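Local coordinates for putative uncharacterized protein (Coprinopsis cinerea, PDB 3W9A) that is a fungal glycoside hydrolase of family 131 whose catalytic domain probably cleaves beta-glucans, at residues A[100-114]-A[126-138]. Residues are numbered along the deposited sequence; the frame is centred on the assembly and turned at random.
Sequences IKRTNTNAPDPTLEH and LKYGVGSNPSNLG
The side chains of H114 and Y128 leave the sheet together on one face, their ring planes turned 55° from each other with centroids 5.5 Å apart. The carbonyl of Y128 holds H114 twice: the backbone N of H114 donates to Y128 O at 2.8 Å, and H114 ND1 reaches the same oxygen at 3.0 Å, with that oxygen in the plane of the imidazole although ND1 sits well above the carbonyl plane. With E213 OE2 hydrogen-bonded to H114 NE2 at the far side, the imidazole is gripped at both nitrogens. H114 and Y128 form an antiparallel hydrogen-bonded pair, closed by Y128 N to H114 O at 3.3 Å, joining strands 114-119 and 124-128 in one sheet of the beta-jelly roll, while I100, from the other sheet, brings CG2 to within 4.2 Å of L137 CD2. Chi1 of -176° sends the Y128 ring alongside the loop that joins the two sheets, its edge meeting P108 O; P108 CB meets Y128 CE2 at 3.8 Å, P110 CB lies against the phenol end, and a water links Y128 OH to P108 O. Beyond the pair, the extended E113 chain passes obliquely over V130, CB and CG against V130 CG2, to a salt bridge in which K127 NZ meets E113 OE2 at 3.2 Å from above the carboxylate plane; Q115 also binds OE2.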
ATOM      1  N   ILE A 100      -2.083   6.670  -0.042  1.00 12.44           N
ATOM      2  CA  ILE A 100      -1.740   6.508  -1.424  1.00 12.26           C
ATOM      3  C   ILE A 100      -2.262   7.683  -2.275  1.00 12.06           C
ATOM      4  O   ILE A 100      -3.280   8.323  -1.959  1.00 11.12           O
ATOM      5  CB  ILE A 100      -2.253   5.129  -1.899  1.00 12.77           C
ATOM      6  CG1 ILE A 100      -1.724   4.777  -3.285  1.00 13.15           C
ATOM      7  CG2 ILE A 100      -3.766   5.059  -1.904  1.00 12.82           C
ATOM      8  CD1 ILE A 100      -1.739   3.288  -3.565  1.00 13.36           C
ATOM      9  N   LYS A 101      -1.525   8.002  -3.331  1.00 12.12           N
ATOM     10  CA  LYS A 101      -2.009   8.956  -4.324  1.00 12.10           C
ATOM     11  C   LYS A 101      -1.383   8.731  -5.676  1.00 12.31           C
ATOM     12  O   LYS A 101      -0.397   7.985  -5.821  1.00 11.73           O
ATOM     13  CB  LYS A 101      -1.722  10.394  -3.906  1.00 12.53           C
ATOM     14  CG  LYS A 101      -0.271  10.824  -4.092  1.00 12.94           C
ATOM     15  CD  LYS A 101      -0.153  12.310  -4.380  1.00 13.30           C
ATOM     16  CE  LYS A 101       1.280  12.683  -4.687  1.00 13.03           C
ATOM     17  NZ  LYS A 101       1.427  14.156  -4.805  1.00 13.34           N
ATOM     18  N   ARG A 102      -1.962   9.420  -6.656  1.00 12.33           N
ATOM     19  CA  ARG A 102      -1.386   9.532  -7.990  1.00 12.71           C
ATOM     20  C   ARG A 102      -1.231  11.002  -8.333  1.00 12.44           C
ATOM     21  O   ARG A 102      -1.768  11.861  -7.633  1.00 12.56           O
ATOM     22  CB  ARG A 102      -2.280   8.843  -9.020  1.00 12.71           C
ATOM     23  CG  ARG A 102      -3.662   9.456  -9.199  1.00 12.71           C
ATOM     24  CD  ARG A 102      -4.222   9.016 -10.538  1.00 12.71           C
ATOM     25  NE  ARG A 102      -5.359   9.801 -10.968  1.00 12.16           N
ATOM     26  CZ  ARG A 102      -5.320  10.768 -11.887  1.00 12.09           C
ATOM     27  NH1 ARG A 102      -4.182  11.131 -12.469  1.00 11.90           N
ATOM     28  NH2 ARG A 102      -6.446  11.389 -12.222  1.00 11.85           N
ATOM     29  N   THR A 103      -0.488  11.289  -9.397  1.00 12.46           N
ATOM     30  CA  THR A 103      -0.451  12.642  -9.969  1.00 12.10           C
ATOM     31  C   THR A 103      -0.949  12.563 -11.399  1.00 11.86           C
ATOM     32  O   THR A 103      -1.488  11.538 -11.831  1.00 10.99           O
ATOM     33  CB  THR A 103       0.968  13.254  -9.922  1.00 12.55           C
ATOM     34  OG1 THR A 103       1.861  12.548 -10.804  1.00 12.28           O
ATOM     35  CG2 THR A 103       1.526  13.232  -8.502  1.00 12.70           C
ATOM     36  N   ASN A 104      -0.785  13.653 -12.134  1.00 11.94           N
ATOM     37  CA  ASN A 104      -1.044  13.652 -13.559  1.00 12.31           C
ATOM     38  C   ASN A 104       0.116  13.084 -14.369  1.00 12.22           C
ATOM     39  O   ASN A 104      -0.065  12.666 -15.510  1.00 11.85           O
ATOM     40  CB  ASN A 104      -1.379  15.063 -14.000  1.00 13.18           C
ATOM     41  CG  ASN A 104      -2.818  15.433 -13.697  1.00 14.23           C
ATOM     42  OD1 ASN A 104      -3.700  14.571 -13.626  1.00 15.91           O
ATOM     43  ND2 ASN A 104      -3.065  16.704 -13.546  1.00 14.86           N
ATOM     44  N   THR A 105       1.306  13.052 -13.774  1.00 12.47           N
ATOM     45  CA  THR A 105       2.488  12.449 -14.429  1.00 13.06           C
ATOM     46  C   THR A 105       2.494  10.936 -14.245  1.00 13.09           C
ATOM     47  O   THR A 105       2.253  10.448 -13.140  1.00 13.36           O
ATOM     48  CB  THR A 105       3.783  13.041 -13.871  1.00 13.23           C
ATOM     49  OG1 THR A 105       3.746  14.463 -13.996  1.00 14.28           O
ATOM     50  CG2 THR A 105       4.992  12.528 -14.613  1.00 13.68           C
ATOM     51  N   ASN A 106       2.779  10.199 -15.325  1.00 13.07           N
ATOM     52  CA  ASN A 106       2.764   8.746 -15.322  1.00 13.04           C
ATOM     53  C   ASN A 106       1.518   8.221 -14.602  1.00 12.95           C
ATOM     54  O   ASN A 106       1.603   7.346 -13.745  1.00 12.76           O
ATOM     55  CB  ASN A 106       4.038   8.184 -14.663  1.00 13.60           C
ATOM     56  CG  ASN A 106       5.295   8.488 -15.462  1.00 13.65           C
ATOM     57  OD1 ASN A 106       5.250   8.608 -16.691  1.00 13.73           O
ATOM     58  ND2 ASN A 106       6.419   8.585 -14.775  1.00 13.37           N
ATOM     59  N   ALA A 107       0.366   8.789 -14.957  1.00 12.79           N
ATOM     60  CA  ALA A 107      -0.884   8.497 -14.280  1.00 12.52           C
ATOM     61  C   ALA A 107      -1.259   7.056 -14.556  1.00 12.52           C
ATOM     62  O   ALA A 107      -1.158   6.614 -15.684  1.00 13.12           O
ATOM     63  CB  ALA A 107      -1.976   9.427 -14.790  1.00 12.42           C
ATOM     64  N   PRO A 108      -1.660   6.302 -13.530  1.00 12.58           N
ATOM     65  CA  PRO A 108      -2.131   4.957 -13.817  1.00 12.65           C
ATOM     66  C   PRO A 108      -3.225   4.930 -14.904  1.00 13.18           C
ATOM     67  O   PRO A 108      -4.051   5.836 -14.964  1.00 13.12           O
ATOM     68  CB  PRO A 108      -2.670   4.497 -12.467  1.00 12.77           C
ATOM     69  CG  PRO A 108      -1.814   5.210 -11.479  1.00 12.64           C
ATOM     70  CD  PRO A 108      -1.530   6.545 -12.084  1.00 12.70           C
ATOM     71  N   ASP A 109      -3.208   3.887 -15.732  1.00 13.39           N
ATOM     72  CA  ASP A 109      -4.136   3.709 -16.851  1.00 13.67           C
ATOM     73  C   ASP A 109      -5.488   3.168 -16.380  1.00 14.46           C
ATOM     74  O   ASP A 109      -5.592   1.988 -16.040  1.00 14.13           O
ATOM     75  CB  ASP A 109      -3.512   2.738 -17.845  1.00 13.42           C
ATOM     76  CG  ASP A 109      -4.295   2.605 -19.129  1.00 12.99           C
ATOM     77  OD1 ASP A 109      -5.486   2.939 -19.181  1.00 13.16           O
ATOM     78  OD2 ASP A 109      -3.696   2.129 -20.094  1.00 12.67           O
ATOM     79  N   PRO A 110      -6.538   4.014 -16.401  1.00 15.29           N
ATOM     80  CA  PRO A 110      -7.859   3.567 -15.932  1.00 16.17           C
ATOM     81  C   PRO A 110      -8.569   2.529 -16.814  1.00 16.95           C
ATOM     82  O   PRO A 110      -9.643   2.043 -16.445  1.00 19.95           O
ATOM     83  CB  PRO A 110      -8.664   4.868 -15.874  1.00 16.15           C
ATOM     84  CG  PRO A 110      -8.015   5.770 -16.867  1.00 15.84           C
ATOM     85  CD  PRO A 110      -6.563   5.407 -16.886  1.00 15.60           C
ATOM     86  N   THR A 111      -7.998   2.187 -17.967  1.00 16.99           N
ATOM     87  CA  THR A 111      -8.560   1.139 -18.824  1.00 16.21           C
ATOM     88  C   THR A 111      -8.030  -0.271 -18.475  1.00 15.78           C
ATOM     89  O   THR A 111      -8.468  -1.244 -19.064  1.00 14.82           O
ATOM     90  CB  THR A 111      -8.267   1.427 -20.318  1.00 16.26           C
ATOM     91  OG1 THR A 111      -6.863   1.280 -20.599  1.00 14.96           O
ATOM     92  CG2 THR A 111      -8.719   2.848 -20.687  1.00 16.50           C
ATOM     93  N   LEU A 112      -7.093  -0.369 -17.529  1.00 14.59           N
ATOM     94  CA  LEU A 112      -6.406  -1.623 -17.219  1.00 14.11           C
ATOM     95  C   LEU A 112      -6.521  -1.976 -15.746  1.00 13.90           C
ATOM     96  O   LEU A 112      -6.522  -1.088 -14.890  1.00 13.63           O
ATOM     97  CB  LEU A 112      -4.923  -1.497 -17.560  1.00 14.24           C
ATOM     98  CG  LEU A 112      -4.576  -1.352 -19.039  1.00 13.96           C
ATOM     99  CD1 LEU A 112      -3.078  -1.209 -19.187  1.00 13.98           C
ATOM    100  CD2 LEU A 112      -5.073  -2.538 -19.836  1.00 13.87           C
ATOM    101  N   GLU A 113      -6.598  -3.277 -15.451  1.00 13.93           N
ATOM    102  CA  GLU A 113      -6.773  -3.727 -14.069  1.00 13.89           C
ATOM    103  C   GLU A 113      -5.474  -3.610 -13.277  1.00 13.60           C
ATOM    104  O   GLU A 113      -4.421  -4.025 -13.769  1.00 13.58           O
ATOM    105  CB  GLU A 113      -7.255  -5.179 -14.017  1.00 14.16           C
ATOM    106  CG  GLU A 113      -7.446  -5.668 -12.582  1.00 14.34           C
ATOM    107  CD  GLU A 113      -8.044  -7.051 -12.491  1.00 14.66           C
ATOM    108  OE1 GLU A 113      -8.584  -7.553 -13.496  1.00 14.81           O
ATOM    109  OE2 GLU A 113      -7.951  -7.644 -11.402  1.00 14.61           O
ATOM    110  N   HIS A 114      -5.580  -3.063 -12.056  1.00 13.44           N
ATOM    111  CA  HIS A 114      -4.485  -2.948 -11.083  1.00 13.12           C
ATOM    112  C   HIS A 114      -4.927  -3.532  -9.774  1.00 13.01           C
ATOM    113  O   HIS A 114      -6.082  -3.375  -9.391  1.00 12.98           O
ATOM    114  CB  HIS A 114      -4.142  -1.494 -10.763  1.00 13.19           C
ATOM    115  CG  HIS A 114      -3.829  -0.675 -11.957  1.00 13.29           C
ATOM    116  ND1 HIS A 114      -4.798  -0.283 -12.847  1.00 13.55           N
ATOM    117  CD2 HIS A 114      -2.663  -0.160 -12.405  1.00 13.51           C
ATOM    118  CE1 HIS A 114      -4.240   0.436 -13.803  1.00 13.92           C
ATOM    119  NE2 HIS A 114      -2.946   0.524 -13.560  1.00 13.97           N
ATOM    120  N   LEU A 126      -6.923  -3.016  -2.793  1.00 12.81           N
ATOM    121  CA  LEU A 126      -7.489  -1.946  -3.574  1.00 12.96           C
ATOM    122  C   LEU A 126      -7.304  -2.339  -5.013  1.00 13.01           C
ATOM    123  O   LEU A 126      -6.310  -2.996  -5.359  1.00 13.19           O
ATOM    124  CB  LEU A 126      -6.759  -0.626  -3.304  1.00 12.95           C
ATOM    125  CG  LEU A 126      -6.872   0.004  -1.897  1.00 12.86           C
ATOM    126  CD1 LEU A 126      -5.963   1.214  -1.760  1.00 12.52           C
ATOM    127  CD2 LEU A 126      -8.300   0.384  -1.556  1.00 13.07           C
ATOM    128  N   LYS A 127      -8.249  -1.961  -5.851  1.00 13.26           N
ATOM    129  CA  LYS A 127      -8.044  -2.039  -7.303  1.00 13.95           C
ATOM    130  C   LYS A 127      -8.335  -0.723  -8.003  1.00 13.84           C
ATOM    131  O   LYS A 127      -8.933   0.179  -7.421  1.00 13.27           O
ATOM    132  CB  LYS A 127      -8.904  -3.112  -7.932  1.00 14.61           C
ATOM    133  CG  LYS A 127      -8.806  -4.486  -7.288  1.00 15.54           C
ATOM    134  CD  LYS A 127      -9.046  -5.548  -8.352  1.00 16.42           C
ATOM    135  CE  LYS A 127      -9.731  -6.775  -7.801  1.00 17.74           C
ATOM    136  NZ  LYS A 127      -9.876  -7.766  -8.909  1.00 18.41           N
ATOM    137  N   TYR A 128      -7.884  -0.645  -9.252  1.00 14.22           N
ATOM    138  CA  TYR A 128      -8.135   0.476 -10.130  1.00 15.20           C
ATOM    139  C   TYR A 128      -8.242  -0.044 -11.567  1.00 16.20           C
ATOM    140  O   TYR A 128      -7.571  -1.027 -11.942  1.00 16.01           O
ATOM    141  CB  TYR A 128      -6.984   1.471 -10.010  1.00 15.39           C
ATOM    142  CG  TYR A 128      -7.131   2.759 -10.792  1.00 15.02           C
ATOM    143  CD1 TYR A 128      -8.063   3.722 -10.419  1.00 14.93           C
ATOM    144  CD2 TYR A 128      -6.315   3.032 -11.883  1.00 14.76           C
ATOM    145  CE1 TYR A 128      -8.205   4.899 -11.128  1.00 15.08           C
ATOM    146  CE2 TYR A 128      -6.427   4.221 -12.590  1.00 14.88           C
ATOM    147  CZ  TYR A 128      -7.373   5.154 -12.206  1.00 15.53           C
ATOM    148  OH  TYR A 128      -7.491   6.347 -12.883  1.00 16.04           O
ATOM    149  N   GLY A 129      -9.085   0.618 -12.354  1.00 17.37           N
ATOM    150  CA  GLY A 129      -9.232   0.365 -13.789  1.00 18.56           C
ATOM    151  C   GLY A 129     -10.178  -0.764 -14.138  1.00 20.33           C
ATOM    152  O   GLY A 129     -10.063  -1.345 -15.208  1.00 21.43           O
ATOM    153  N   VAL A 130     -11.140  -1.041 -13.256  1.00 22.03           N
ATOM    154  CA  VAL A 130     -12.003  -2.230 -13.355  1.00 23.92           C
ATOM    155  C   VAL A 130     -13.417  -1.890 -12.870  1.00 24.85           C
ATOM    156  O   VAL A 130     -13.616  -0.910 -12.153  1.00 23.44           O
ATOM    157  CB  VAL A 130     -11.390  -3.425 -12.547  1.00 24.82           C
ATOM    158  CG1 VAL A 130     -12.413  -4.492 -12.152  1.00 26.32           C
ATOM    159  CG2 VAL A 130     -10.273  -4.084 -13.335  1.00 24.68           C
ATOM    160  N   GLY A 131     -14.387  -2.695 -13.291  1.00 26.52           N
ATOM    161  CA  GLY A 131     -15.760  -2.570 -12.825  1.00 28.53           C
ATOM    162  C   GLY A 131     -16.544  -1.453 -13.498  1.00 30.47           C
ATOM    163  O   GLY A 131     -16.164  -0.933 -14.557  1.00 29.70           O
ATOM    164  N   SER A 132     -17.655  -1.107 -12.862  1.00 33.75           N
ATOM    165  CA  SER A 132     -18.547  -0.035 -13.307  1.00 36.46           C
ATOM    166  C   SER A 132     -17.834   1.316 -13.480  1.00 33.98           C
ATOM    167  O   SER A 132     -18.030   2.017 -14.484  1.00 33.99           O
ATOM    168  CB  SER A 132     -19.684   0.097 -12.281  1.00 38.93           C
ATOM    169  OG  SER A 132     -20.304   1.363 -12.356  1.00 43.83           O
ATOM    170  N   ASN A 133     -17.010   1.660 -12.491  1.00 30.98           N
ATOM    171  CA  ASN A 133     -16.313   2.945 -12.422  1.00 28.69           C
ATOM    172  C   ASN A 133     -14.800   2.712 -12.479  1.00 25.95           C
ATOM    173  O   ASN A 133     -14.124   2.685 -11.455  1.00 24.27           O
ATOM    174  CB  ASN A 133     -16.676   3.657 -11.118  1.00 28.92           C
ATOM    175  CG  ASN A 133     -18.168   3.805 -10.932  1.00 30.49           C
ATOM    176  OD1 ASN A 133     -18.775   3.132 -10.086  1.00 32.00           O
ATOM    177  ND2 ASN A 133     -18.776   4.669 -11.731  1.00 29.42           N
ATOM    178  N   PRO A 134     -14.261   2.523 -13.681  1.00 23.96           N
ATOM    179  CA  PRO A 134     -12.851   2.149 -13.720  1.00 23.39           C
ATOM    180  C   PRO A 134     -11.887   3.265 -13.275  1.00 21.54           C
ATOM    181  O   PRO A 134     -10.761   2.959 -12.886  1.00 19.52           O
ATOM    182  CB  PRO A 134     -12.634   1.727 -15.179  1.00 23.96           C
ATOM    183  CG  PRO A 134     -13.745   2.363 -15.950  1.00 24.51           C
ATOM    184  CD  PRO A 134     -14.908   2.430 -14.999  1.00 24.76           C
ATOM    185  N   SER A 135     -12.333   4.525 -13.300  1.00 19.88           N
ATOM    186  CA  SER A 135     -11.523   5.645 -12.793  1.00 19.20           C
ATOM    187  C   SER A 135     -11.645   5.838 -11.287  1.00 17.63           C
ATOM    188  O   SER A 135     -11.094   6.792 -10.735  1.00 17.12           O
ATOM    189  CB  SER A 135     -11.891   6.954 -13.499  1.00 19.44           C
ATOM    190  OG  SER A 135     -11.581   6.848 -14.867  1.00 20.98           O
ATOM    191  N   ASN A 136     -12.384   4.953 -10.626  1.00 17.32           N
ATOM    192  CA  ASN A 136     -12.416   4.936  -9.177  1.00 17.00           C
ATOM    193  C   ASN A 136     -11.368   4.011  -8.598  1.00 16.79           C
ATOM    194  O   ASN A 136     -11.034   2.967  -9.156  1.00 16.86           O
ATOM    195  CB  ASN A 136     -13.783   4.505  -8.652  1.00 17.19           C
ATOM    196  CG  ASN A 136     -14.835   5.593  -8.780  1.00 17.66           C
ATOM    197  OD1 ASN A 136     -14.677   6.541  -9.532  1.00 17.73           O
ATOM    198  ND2 ASN A 136     -15.913   5.454  -8.030  1.00 17.63           N
ATOM    199  N   LEU A 137     -10.870   4.412  -7.445  1.00 16.82           N
ATOM    200  CA  LEU A 137     -10.082   3.558  -6.593  1.00 16.44           C
ATOM    201  C   LEU A 137     -11.082   2.778  -5.731  1.00 15.72           C
ATOM    202  O   LEU A 137     -11.738   3.360  -4.882  1.00 15.70           O
ATOM    203  CB  LEU A 137      -9.172   4.439  -5.736  1.00 16.61           C
ATOM    204  CG  LEU A 137      -8.107   3.805  -4.849  1.00 17.07           C
ATOM    205  CD1 LEU A 137      -7.078   3.033  -5.685  1.00 17.57           C
ATOM    206  CD2 LEU A 137      -7.426   4.868  -3.997  1.00 16.84           C
ATOM    207  N   GLY A 138     -11.208   1.474  -5.967  1.00 14.86           N
ATOM    208  CA  GLY A 138     -12.088   0.626  -5.173  1.00 14.33           C
ATOM    209  C   GLY A 138     -11.365  -0.227  -4.152  1.00 13.95           C
ATOM    210  O   GLY A 138     -10.277  -0.733  -4.419  1.00 14.09           O
TER
HETATM  211  O   HOH W   1      -5.325   7.750 -13.507  1.00 12.67           O
HETATM  212  O   HOH W   2      -9.993  -3.433 -16.825  1.00 27.68           O